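Local coordinates for protein endoglucanase (Komagataeibacter sucrofermentans, PDB 6VC5) that probably hydrolyses internal beta-1,4-glucosidic linkages in cellulose and related beta-glucans, as a glycoside hydrolase of family 8, at residues M117-Y120 with G121-K125; K129-P133 with Y134-L138; A167-D171 with A172-K176; G29-S33 with E34-Y38. All coordinates share one frame; numbering follows the deposited sequence.

Interactions 1, 2 and 3 form one connected group, with interaction 4 set apart from them. Interactions 1 and 3 have centres about 11 Å apart and touch directly, with Trp174 CZ2 3.3 Å from Tyr120 O. Helix 110-126 runs on into the hairpin of interaction 2, and Val123 CG1 meets Leu137 CD1 at 3.8 Å. Interactions 2 and 3 are joined by a probable hydrogen bond between Thr135 OG1 and Lys176 NZ, 3.0 Å long. Residues 29-38 lie about 20 Å from interaction 1, centre to centre, and about 27 Å from the other two.

Interaction 1. Residues M117-Y120 with G121-K125; sequences MNIY and GDVLK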
loop_
_atom_site.group_PDB
_atom_site.type_symbol
_atom_site.label_atom_id
_atom_site.label_comp_id
_atom_site.label_asym_id
_atom_site.label_seq_id
_atom_site.Cartn_x
_atom_site.Cartn_y
_atom_site.Cartn_z
ATOM N N MET A 117 12.076 6.588 -11.540
ATOM C CA MET A 117 11.433 6.907 -12.813
ATOM C C MET A 117 11.319 5.681 -13.714
ATOM O O MET A 117 10.313 5.523 -14.422
ATOM C CB MET A 117 12.181 8.048 -13.499
ATOM C CG MET A 117 12.023 9.353 -12.744
ATOM S SD MET A 117 12.634 10.834 -13.575
ATOM C CE MET A 117 14.347 10.432 -13.682
ATOM N N ASN A 118 12.311 4.790 -13.679
ATOM C CA ASN A 118 12.209 3.546 -14.446
ATOM C C ASN A 118 11.039 2.690 -13.969
ATOM O O ASN A 118 10.287 2.149 -14.789
ATOM C CB ASN A 118 13.511 2.757 -14.358
ATOM C CG ASN A 118 14.631 3.400 -15.153
ATOM O OD1 ASN A 118 14.386 4.237 -16.021
ATOM N ND2 ASN A 118 15.865 3.021 -14.850
ATOM N N ILE A 119 10.865 2.560 -12.647
ATOM C CA ILE A 119 9.732 1.798 -12.119
ATOM C C ILE A 119 8.417 2.456 -12.511
ATOM O O ILE A 119 7.476 1.788 -12.964
ATOM C CB ILE A 119 9.844 1.645 -10.592
ATOM C CG1 ILE A 119 11.127 0.899 -10.219
ATOM C CG2 ILE A 119 8.617 0.920 -10.032
ATOM C CD1 ILE A 119 11.544 1.093 -8.762
ATOM N N TYR A 120 8.308 3.770 -12.285
ATOM C CA TYR A 120 7.049 4.455 -12.577
ATOM C C TYR A 120 6.692 4.320 -14.047
ATOM O O TYR A 120 5.523 4.102 -14.393
ATOM C CB TYR A 120 7.148 5.936 -12.203
ATOM C CG TYR A 120 7.039 6.241 -10.723
ATOM C CD1 TYR A 120 6.017 5.709 -9.943
ATOM C CD2 TYR A 120 7.937 7.114 -10.119
ATOM C CE1 TYR A 120 5.908 6.012 -8.586
ATOM C CE2 TYR A 120 7.841 7.431 -8.769
ATOM C CZ TYR A 120 6.829 6.885 -8.008
ATOM O OH TYR A 120 6.731 7.197 -6.673
ATOM N N GLY A 121 7.693 4.445 -14.924
ATOM C CA GLY A 121 7.448 4.292 -16.347
ATOM C C GLY A 121 6.846 2.942 -16.690
ATOM O O GLY A 121 5.929 2.849 -17.512
ATOM N N ASP A 122 7.348 1.878 -16.066
ATOM C CA ASP A 122 6.814 0.549 -16.350
ATOM C C ASP A 122 5.467 0.280 -15.675
ATOM O O ASP A 122 4.653 -0.465 -16.229
ATOM C CB ASP A 122 7.860 -0.516 -16.020
ATOM C CG ASP A 122 8.820 -0.751 -17.181
ATOM O OD1 ASP A 122 8.449 -0.410 -18.332
ATOM O OD2 ASP A 122 9.934 -1.268 -16.957
ATOM N N VAL A 123 5.196 0.863 -14.505
ATOM C CA VAL A 123 3.841 0.786 -13.953
ATOM C C VAL A 123 2.842 1.418 -14.916
ATOM O O VAL A 123 1.794 0.839 -15.224
ATOM C CB VAL A 123 3.776 1.436 -12.560
ATOM C CG1 VAL A 123 2.316 1.562 -12.086
ATOM C CG2 VAL A 123 4.578 0.630 -11.564
ATOM N N LEU A 124 3.153 2.617 -15.408
ATOM C CA LEU A 124 2.236 3.292 -16.322
ATOM C C LEU A 124 2.053 2.497 -17.605
ATOM O O LEU A 124 0.933 2.391 -18.129
ATOM C CB LEU A 124 2.766 4.693 -16.631
ATOM C CG LEU A 124 1.784 5.706 -17.216
ATOM C CD1 LEU A 124 0.633 5.952 -16.246
ATOM C CD2 LEU A 124 2.500 7.009 -17.552
ATOM N N LYS A 125 3.140 1.919 -18.122
ATOM C CA LYS A 125 3.088 1.220 -19.402
ATOM C C LYS A 125 2.437 -0.159 -19.283
ATOM O O LYS A 125 1.650 -0.549 -20.151
ATOM C CB LYS A 125 4.497 1.101 -19.979
ATOM C CG LYS A 125 4.576 0.338 -21.291
ATOM C CD LYS A 125 5.959 -0.279 -21.482
ATOM C CE LYS A 125 6.974 0.731 -22.001
ATOM N NZ LYS A 125 7.749 0.193 -23.159
#
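Val123 N donates to Ile119 O over 2.9 Å, with an N-H...O angle of 164° and the donor almost in line with the carbonyl bond. The same oxygen is approached by Val123 CG2 at 3.4 Å, because the first torsion sets CG1 anti to the backbone N (chi1 171°) and leaves CG2 beside it. Farther out, the CG2 methyls of Ile119 and Val123 face each other at 4.3 Å, a loose apolar contact one helical turn apart. Three more bonds from i+4 to i complete the evidence for regular alpha-helix, here part of helix 110-126: Gly121 N to Met117 O at 2.9 Å, Asp122 N to Asn118 O at 3.2 Å, and Leu124 N to Tyr120 O at 3.0 Å. The polar ends turn elsewhere. Tyr120 OH is hydrogen-bonded to Ser161 OG on helix 159-169, and Asp122 OD2 to Ala69 N in a loop, while Ile119 packs on helix 90-106. With these four carbonyls paired inside the helix, much of the contact with neighbouring elements falls to side chains: Ile119 and Val123 by apolar burial, Tyr120 and Asp122 by polar bonds at their tips.

Interaction 2. Residues K129-P133 with Y134-L138; sequences KSVGP and YTVLL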
loop_
_atom_site.group_PDB
_atom_site.type_symbol
_atom_site.label_atom_id
_atom_site.label_comp_id
_atom_site.label_asym_id
_atom_site.label_seq_id
_atom_site.Cartn_x
_atom_site.Cartn_y
_atom_site.Cartn_z
ATOM N N LYS A 129 -4.835 0.029 -17.716
ATOM C CA LYS A 129 -5.709 -0.519 -18.742
ATOM C C LYS A 129 -6.931 0.383 -18.874
ATOM O O LYS A 129 -7.428 0.913 -17.878
ATOM C CB LYS A 129 -6.142 -1.935 -18.348
ATOM C CG LYS A 129 -7.196 -2.555 -19.257
ATOM C CD LYS A 129 -6.564 -3.346 -20.385
ATOM C CE LYS A 129 -7.622 -3.791 -21.382
ATOM N NZ LYS A 129 -8.155 -5.135 -21.043
ATOM N N SER A 130 -7.399 0.574 -20.108
ATOM C CA SER A 130 -8.656 1.285 -20.335
ATOM C C SER A 130 -9.817 0.345 -20.035
ATOM O O SER A 130 -9.898 -0.748 -20.609
ATOM C CB SER A 130 -8.736 1.783 -21.777
ATOM O OG SER A 130 -7.665 2.669 -22.055
ATOM N N VAL A 131 -10.699 0.764 -19.126
ATOM C CA VAL A 131 -11.862 -0.011 -18.695
ATOM C C VAL A 131 -13.050 0.940 -18.659
ATOM O O VAL A 131 -13.087 1.854 -17.831
ATOM C CB VAL A 131 -11.646 -0.642 -17.314
ATOM C CG1 VAL A 131 -12.950 -1.244 -16.792
ATOM C CG2 VAL A 131 -10.545 -1.687 -17.381
ATOM N N GLY A 132 -14.023 0.727 -19.538
ATOM C CA GLY A 132 -15.126 1.654 -19.632
ATOM C C GLY A 132 -14.622 3.073 -19.814
ATOM O O GLY A 132 -13.773 3.341 -20.666
ATOM N N PRO A 133 -15.099 4.005 -18.990
ATOM C CA PRO A 133 -14.628 5.395 -19.082
ATOM C C PRO A 133 -13.371 5.693 -18.279
ATOM O O PRO A 133 -13.019 6.869 -18.147
ATOM C CB PRO A 133 -15.817 6.169 -18.494
ATOM C CG PRO A 133 -16.327 5.241 -17.407
ATOM C CD PRO A 133 -16.109 3.832 -17.927
ATOM N N TYR A 134 -12.689 4.677 -17.751
ATOM C CA TYR A 134 -11.578 4.853 -16.830
ATOM C C TYR A 134 -10.273 4.348 -17.424
ATOM O O TYR A 134 -10.248 3.520 -18.339
ATOM C CB TYR A 134 -11.802 4.039 -15.549
ATOM C CG TYR A 134 -13.140 4.211 -14.896
ATOM C CD1 TYR A 134 -13.520 5.428 -14.354
ATOM C CD2 TYR A 134 -14.029 3.142 -14.810
ATOM C CE1 TYR A 134 -14.753 5.581 -13.745
ATOM C CE2 TYR A 134 -15.264 3.287 -14.209
ATOM C CZ TYR A 134 -15.618 4.505 -13.676
ATOM O OH TYR A 134 -16.849 4.654 -13.073
ATOM N N THR A 135 -9.175 4.837 -16.849
ATOM C CA THR A 135 -7.882 4.172 -16.917
ATOM C C THR A 135 -7.620 3.639 -15.519
ATOM O O THR A 135 -7.608 4.418 -14.559
ATOM C CB THR A 135 -6.785 5.157 -17.309
ATOM O OG1 THR A 135 -7.065 5.680 -18.615
ATOM C CG2 THR A 135 -5.442 4.455 -17.325
ATOM N N VAL A 136 -7.457 2.323 -15.399
ATOM C CA VAL A 136 -7.351 1.673 -14.094
ATOM C C VAL A 136 -5.923 1.208 -13.861
ATOM O O VAL A 136 -5.137 1.008 -14.793
ATOM C CB VAL A 136 -8.339 0.499 -13.896
ATOM C CG1 VAL A 136 -9.768 0.938 -14.181
ATOM C CG2 VAL A 136 -7.933 -0.684 -14.757
ATOM N N LEU A 137 -5.597 1.030 -12.579
ATOM C CA LEU A 137 -4.322 0.480 -12.137
ATOM C C LEU A 137 -4.514 -0.990 -11.771
ATOM O O LEU A 137 -5.222 -1.306 -10.807
ATOM C CB LEU A 137 -3.851 1.268 -10.917
ATOM C CG LEU A 137 -2.435 0.976 -10.440
ATOM C CD1 LEU A 137 -1.431 1.551 -11.431
ATOM C CD2 LEU A 137 -2.236 1.570 -9.049
ATOM N N LEU A 138 -3.872 -1.895 -12.539
ATOM C CA LEU A 138 -3.982 -3.330 -12.289
ATOM C C LEU A 138 -3.130 -3.732 -11.082
ATOM O O LEU A 138 -2.054 -3.169 -10.861
ATOM C CB LEU A 138 -3.487 -4.103 -13.507
ATOM C CG LEU A 138 -4.199 -3.811 -14.818
ATOM C CD1 LEU A 138 -3.517 -4.523 -15.981
ATOM C CD2 LEU A 138 -5.653 -4.249 -14.674
HETATM O O HOH W 1 -8.845 5.166 -20.863
HETATM O O HOH W 2 -11.212 4.744 -20.859
#
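Strands 129-131 and 134-137 run antiparallel, at 130° between their directions, and are joined by a type II' turn from Val131 to Tyr134. Lys129 and Val136 form one hydrogen-bonded pair, with Val136 N to Lys129 O at 2.9 Å, and Val131 and Tyr134 form the other, next to the turn. On the face that carries Val131 and Val136 the two side chains cross at about a right angle, and their CG2 methyls meet at 3.8 Å; chi1 -53° turns Val136 CG1 anti to the carbonyl carbon, which leaves CG2 between that carbon and the backbone N, facing Val131. Beside the turn, Pro133 CG lies over the centre of the Tyr134 ring, 3.8 Å from its centroid and only 7° off the normal, a CH-pi contact. Replacing Tyr134 by an alanine is likely to cost Pro133 this aromatic face and to open a gap toward Asp180 and Gln183 of helix 172-187. The segments form a beta hairpin with a two-residue loop, Gly132 and Pro133: Gly132 has a positive phi, which favours glycine, and a CB there would clash with Pro133 CD. Tyr134 O is gripped by Val131 N at 2.9 Å and by a water at 3.0 Å, which also donates to Gly132 O. A second water joins Ser130 OG at 3.0 Å to Thr135 OG1 at 2.9 Å on the opposite face and reaches Tyr134 O weakly. Thr135 OG1 is also bonded to Lys176 NZ, which ties this face to helix 172-187.

Interaction 3. Residues A167-D171 with A172-K176; sequences ALTGD and AKWTK
The indole of Trp174 is met at its edge, near the ring plane, by Thr169 OG1, which lies 3.6 Å from CD1, and by Asp171 O; Asp171 CB comes to 3.9 Å from the same CD1. Elsewhere the ring system packs on Leu162, Ala165 and Phe166 of helix 159-169 and on Val123 and Leu124 of helix 110-126. The second flat group, the carboxylate of Asp171, takes the N-H of Lys173 on OD1 at 2.9 Å, from the anti side and 33° out of its plane. With CG anti to the backbone N (chi1 -166°), the carboxylate swings forward over the start of the next helix, and OD1 also rests 3.4 Å from Lys173 CB. This is a short connection between two helices: helix 159-169 ends at Thr169, Gly170, with positive phi, breaks away from it, and the next helix follows directly, with Asp171 as its N-cap. Trp174 N adds a bond of 3.1 Å to Asp171 O, its donor standing above the carbonyl plane. With a leucine in place of Asp171, the N-H of Lys173 would probably be left without its capping partner and the first turn less firmly held. Before the cap, Thr169 OG1 accepts from Asp171 N at 3.1 Å, an ST turn with an N-H...O angle of 166°, and is also hydrogen-bonded to Ala165 O.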
loop_
_atom_site.group_PDB
_atom_site.type_symbol
_atom_site.label_atom_id
_atom_site.label_comp_id
_atom_site.label_asym_id
_atom_site.label_seq_id
_atom_site.Cartn_x
_atom_site.Cartn_y
_atom_site.Cartn_z
ATOM N N ALA A 167 4.854 14.435 -10.093
ATOM C CA ALA A 167 5.838 15.476 -9.810
ATOM C C ALA A 167 7.146 15.252 -10.565
ATOM O O ALA A 167 7.794 16.221 -10.980
ATOM C CB ALA A 167 6.084 15.554 -8.303
ATOM N N LEU A 168 7.541 13.991 -10.764
ATOM C CA LEU A 168 8.802 13.683 -11.431
ATOM C C LEU A 168 8.709 13.779 -12.950
ATOM O O LEU A 168 9.686 14.174 -13.597
ATOM C CB LEU A 168 9.266 12.279 -11.035
ATOM C CG LEU A 168 9.760 12.079 -9.607
ATOM C CD1 LEU A 168 10.041 10.602 -9.367
ATOM C CD2 LEU A 168 11.004 12.914 -9.326
ATOM N N THR A 169 7.561 13.436 -13.535
ATOM C CA THR A 169 7.431 13.265 -14.979
ATOM C C THR A 169 6.614 14.349 -15.661
ATOM O O THR A 169 6.832 14.610 -16.846
ATOM C CB THR A 169 6.762 11.918 -15.305
ATOM O OG1 THR A 169 5.424 11.911 -14.788
ATOM C CG2 THR A 169 7.526 10.760 -14.691
ATOM N N GLY A 170 5.670 14.966 -14.957
ATOM C CA GLY A 170 4.717 15.847 -15.602
ATOM C C GLY A 170 3.758 15.166 -16.555
ATOM O O GLY A 170 3.083 15.859 -17.325
ATOM N N ASP A 171 3.671 13.834 -16.527
ATOM C CA ASP A 171 2.826 13.087 -17.456
ATOM C C ASP A 171 1.376 13.153 -16.994
ATOM O O ASP A 171 1.045 12.670 -15.904
ATOM C CB ASP A 171 3.299 11.637 -17.523
ATOM C CG ASP A 171 2.697 10.870 -18.698
ATOM O OD1 ASP A 171 1.542 11.155 -19.090
ATOM O OD2 ASP A 171 3.385 9.973 -19.233
ATOM N N ALA A 172 0.508 13.727 -17.837
ATOM C CA ALA A 172 -0.897 13.905 -17.489
ATOM C C ALA A 172 -1.645 12.583 -17.327
ATOM O O ALA A 172 -2.726 12.569 -16.721
ATOM C CB ALA A 172 -1.592 14.782 -18.534
ATOM N N LYS A 173 -1.103 11.476 -17.848
ATOM C CA LYS A 173 -1.745 10.183 -17.625
ATOM C C LYS A 173 -1.765 9.821 -16.144
ATOM O O LYS A 173 -2.703 9.159 -15.681
ATOM C CB LYS A 173 -1.053 9.100 -18.459
ATOM C CG LYS A 173 -1.802 7.776 -18.525
ATOM C CD LYS A 173 -1.061 6.776 -19.405
ATOM C CE LYS A 173 -1.699 5.393 -19.349
ATOM N NZ LYS A 173 -0.911 4.402 -20.143
ATOM N N TRP A 174 -0.764 10.265 -15.375
ATOM C CA TRP A 174 -0.800 10.016 -13.937
ATOM C C TRP A 174 -1.966 10.750 -13.290
ATOM O O TRP A 174 -2.621 10.219 -12.385
ATOM C CB TRP A 174 0.530 10.403 -13.285
ATOM C CG TRP A 174 1.625 9.404 -13.512
ATOM C CD1 TRP A 174 2.780 9.611 -14.203
ATOM C CD2 TRP A 174 1.665 8.045 -13.060
ATOM N NE1 TRP A 174 3.544 8.470 -14.202
ATOM C CE2 TRP A 174 2.884 7.491 -13.508
ATOM C CE3 TRP A 174 0.793 7.244 -12.322
ATOM C CZ2 TRP A 174 3.252 6.173 -13.237
ATOM C CZ3 TRP A 174 1.160 5.931 -12.061
ATOM C CH2 TRP A 174 2.378 5.414 -12.517
ATOM N N THR A 175 -2.254 11.966 -13.761
ATOM C CA THR A 175 -3.411 12.704 -13.270
ATOM C C THR A 175 -4.701 11.953 -13.572
ATOM O O THR A 175 -5.602 11.888 -12.725
ATOM C CB THR A 175 -3.429 14.091 -13.916
ATOM O OG1 THR A 175 -2.177 14.738 -13.664
ATOM C CG2 THR A 175 -4.555 14.938 -13.340
ATOM N N LYS A 176 -4.788 11.350 -14.762
ATOM C CA LYS A 176 -5.987 10.605 -15.134
ATOM C C LYS A 176 -6.137 9.345 -14.288
ATOM O O LYS A 176 -7.245 9.015 -13.850
ATOM C CB LYS A 176 -5.954 10.250 -16.618
ATOM C CG LYS A 176 -7.227 9.570 -17.114
ATOM C CD LYS A 176 -7.178 9.302 -18.609
ATOM C CE LYS A 176 -8.579 9.102 -19.181
ATOM N NZ LYS A 176 -9.146 7.762 -18.835
#

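Interaction 4. Residues G29-S33 with E34-Y38; sequences GESHS and EGQGY
Gln36 has CG anti to its carbonyl carbon (chi1 -60°) and the chain bent at chi2 (-59°), which brings CG to 3.4 Å from His32 O and points the amide oxygen back along the strand, where OE1 lies 3.9 Å from Ser31 CB. The link is extended by a water that accepts from His32 N at 3.0 Å and lies 2.9 Å from Gln36 OE1, to which it probably donates. The same amide is held from outside, OE1 by Ile22 N and NE2 by Gly20 O, so several bonds fix the rotation of the group. Strand 30-32 here turns into helix 33-46 with His32 at the N-cap position: Gln36 N reaches His32 O at 3.0 Å, nearly straight at 170°, and Gly37 N reaches Ser33 O at 2.9 Å. The helix-rich surroundings are consistent with the (alpha/alpha)6 barrel of family 8 relatives. Two side-chain pairs flank the junction. On the strand, His32 NE2 donates to the anti lone pair of Glu30 OE1 at 2.8 Å, a bond short but clearly bent and tilted somewhat from the imidazole plane, and the ring of Trp73 meets this imidazole nearly parallel. On the helix, Glu34 is extended, and its OE2 accepts from Tyr38 OH at 2.6 Å through its anti lone pair, one turn further along; Arg225 makes a long, weak ion pair with this carboxylate.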
loop_
_atom_site.group_PDB
_atom_site.type_symbol
_atom_site.label_atom_id
_atom_site.label_comp_id
_atom_site.label_asym_id
_atom_site.label_seq_id
_atom_site.Cartn_x
_atom_site.Cartn_y
_atom_site.Cartn_z
ATOM N N GLY A 29 10.063 -17.562 6.299
ATOM C CA GLY A 29 10.676 -18.106 5.103
ATOM C C GLY A 29 10.374 -17.347 3.828
ATOM O O GLY A 29 10.421 -17.935 2.743
ATOM N N GLU A 30 10.063 -16.069 3.934
ATOM C CA GLU A 30 9.822 -15.252 2.754
ATOM C C GLU A 30 10.127 -13.776 2.935
ATOM O O GLU A 30 10.071 -13.262 3.990
ATOM C CB GLU A 30 8.418 -15.418 2.153
ATOM C CG GLU A 30 7.241 -15.229 3.028
ATOM C CD GLU A 30 5.991 -16.013 2.516
ATOM O OE1 GLU A 30 5.124 -15.444 1.859
ATOM O OE2 GLU A 30 5.851 -17.226 2.769
ATOM N N SER A 31 10.446 -13.148 1.830
ATOM C CA SER A 31 10.498 -11.695 1.741
ATOM C C SER A 31 9.670 -11.294 0.534
ATOM O O SER A 31 9.580 -12.039 -0.443
ATOM C CB SER A 31 11.926 -11.171 1.571
ATOM O OG SER A 31 12.653 -11.236 2.797
ATOM N N HIS A 32 9.033 -10.129 0.611
ATOM C CA HIS A 32 8.070 -9.673 -0.393
ATOM C C HIS A 32 8.502 -8.333 -0.950
ATOM O O HIS A 32 9.193 -7.598 -0.286
ATOM C CB HIS A 32 6.674 -9.497 0.225
ATOM C CG HIS A 32 6.056 -10.766 0.704
ATOM N ND1 HIS A 32 5.621 -10.930 1.994
ATOM C CD2 HIS A 32 5.797 -11.931 0.071
ATOM C CE1 HIS A 32 5.124 -12.148 2.137
ATOM N NE2 HIS A 32 5.222 -12.776 0.985
ATOM N N SER A 33 8.071 -8.010 -2.159
ATOM C CA SER A 33 8.362 -6.672 -2.678
ATOM C C SER A 33 7.721 -5.594 -1.810
ATOM O O SER A 33 8.304 -4.526 -1.614
ATOM C CB SER A 33 7.945 -6.531 -4.152
ATOM O OG SER A 33 6.537 -6.663 -4.318
ATOM N N GLU A 34 6.534 -5.860 -1.258
ATOM C CA GLU A 34 5.898 -4.887 -0.381
ATOM C C GLU A 34 6.732 -4.676 0.879
ATOM O O GLU A 34 6.900 -3.544 1.341
ATOM C CB GLU A 34 4.488 -5.370 -0.029
ATOM C CG GLU A 34 3.704 -4.476 0.923
ATOM C CD GLU A 34 2.332 -5.053 1.278
ATOM O OE1 GLU A 34 2.010 -6.174 0.815
ATOM O OE2 GLU A 34 1.573 -4.381 2.016
ATOM N N GLY A 35 7.291 -5.756 1.424
ATOM C CA GLY A 35 8.111 -5.638 2.622
ATOM C C GLY A 35 9.421 -4.908 2.386
ATOM O O GLY A 35 9.856 -4.113 3.219
ATOM N N GLN A 36 10.090 -5.196 1.270
ATOM C CA GLN A 36 11.291 -4.428 0.949
ATOM C C GLN A 36 10.927 -2.959 0.744
ATOM O O GLN A 36 11.650 -2.048 1.183
ATOM C CB GLN A 36 11.957 -4.996 -0.308
ATOM C CG GLN A 36 12.410 -6.459 -0.202
ATOM C CD GLN A 36 13.397 -6.690 0.923
ATOM O OE1 GLN A 36 13.136 -7.472 1.828
ATOM N NE2 GLN A 36 14.543 -6.005 0.868
ATOM N N GLY A 37 9.765 -2.719 0.129
ATOM C CA GLY A 37 9.308 -1.359 -0.068
ATOM C C GLY A 37 9.072 -0.627 1.236
ATOM O O GLY A 37 9.433 0.545 1.369
ATOM N N TYR A 38 8.468 -1.307 2.217
ATOM C CA TYR A 38 8.295 -0.696 3.533
ATOM C C TYR A 38 9.640 -0.397 4.181
ATOM O O TYR A 38 9.833 0.673 4.770
ATOM C CB TYR A 38 7.456 -1.591 4.455
ATOM C CG TYR A 38 5.992 -1.687 4.099
ATOM C CD1 TYR A 38 5.297 -0.592 3.602
ATOM C CD2 TYR A 38 5.309 -2.878 4.279
ATOM C CE1 TYR A 38 3.952 -0.688 3.276
ATOM C CE2 TYR A 38 3.972 -2.984 3.963
ATOM C CZ TYR A 38 3.300 -1.894 3.455
ATOM O OH TYR A 38 1.961 -2.028 3.135
HETATM O O HOH W 3 10.468 -8.312 2.504
#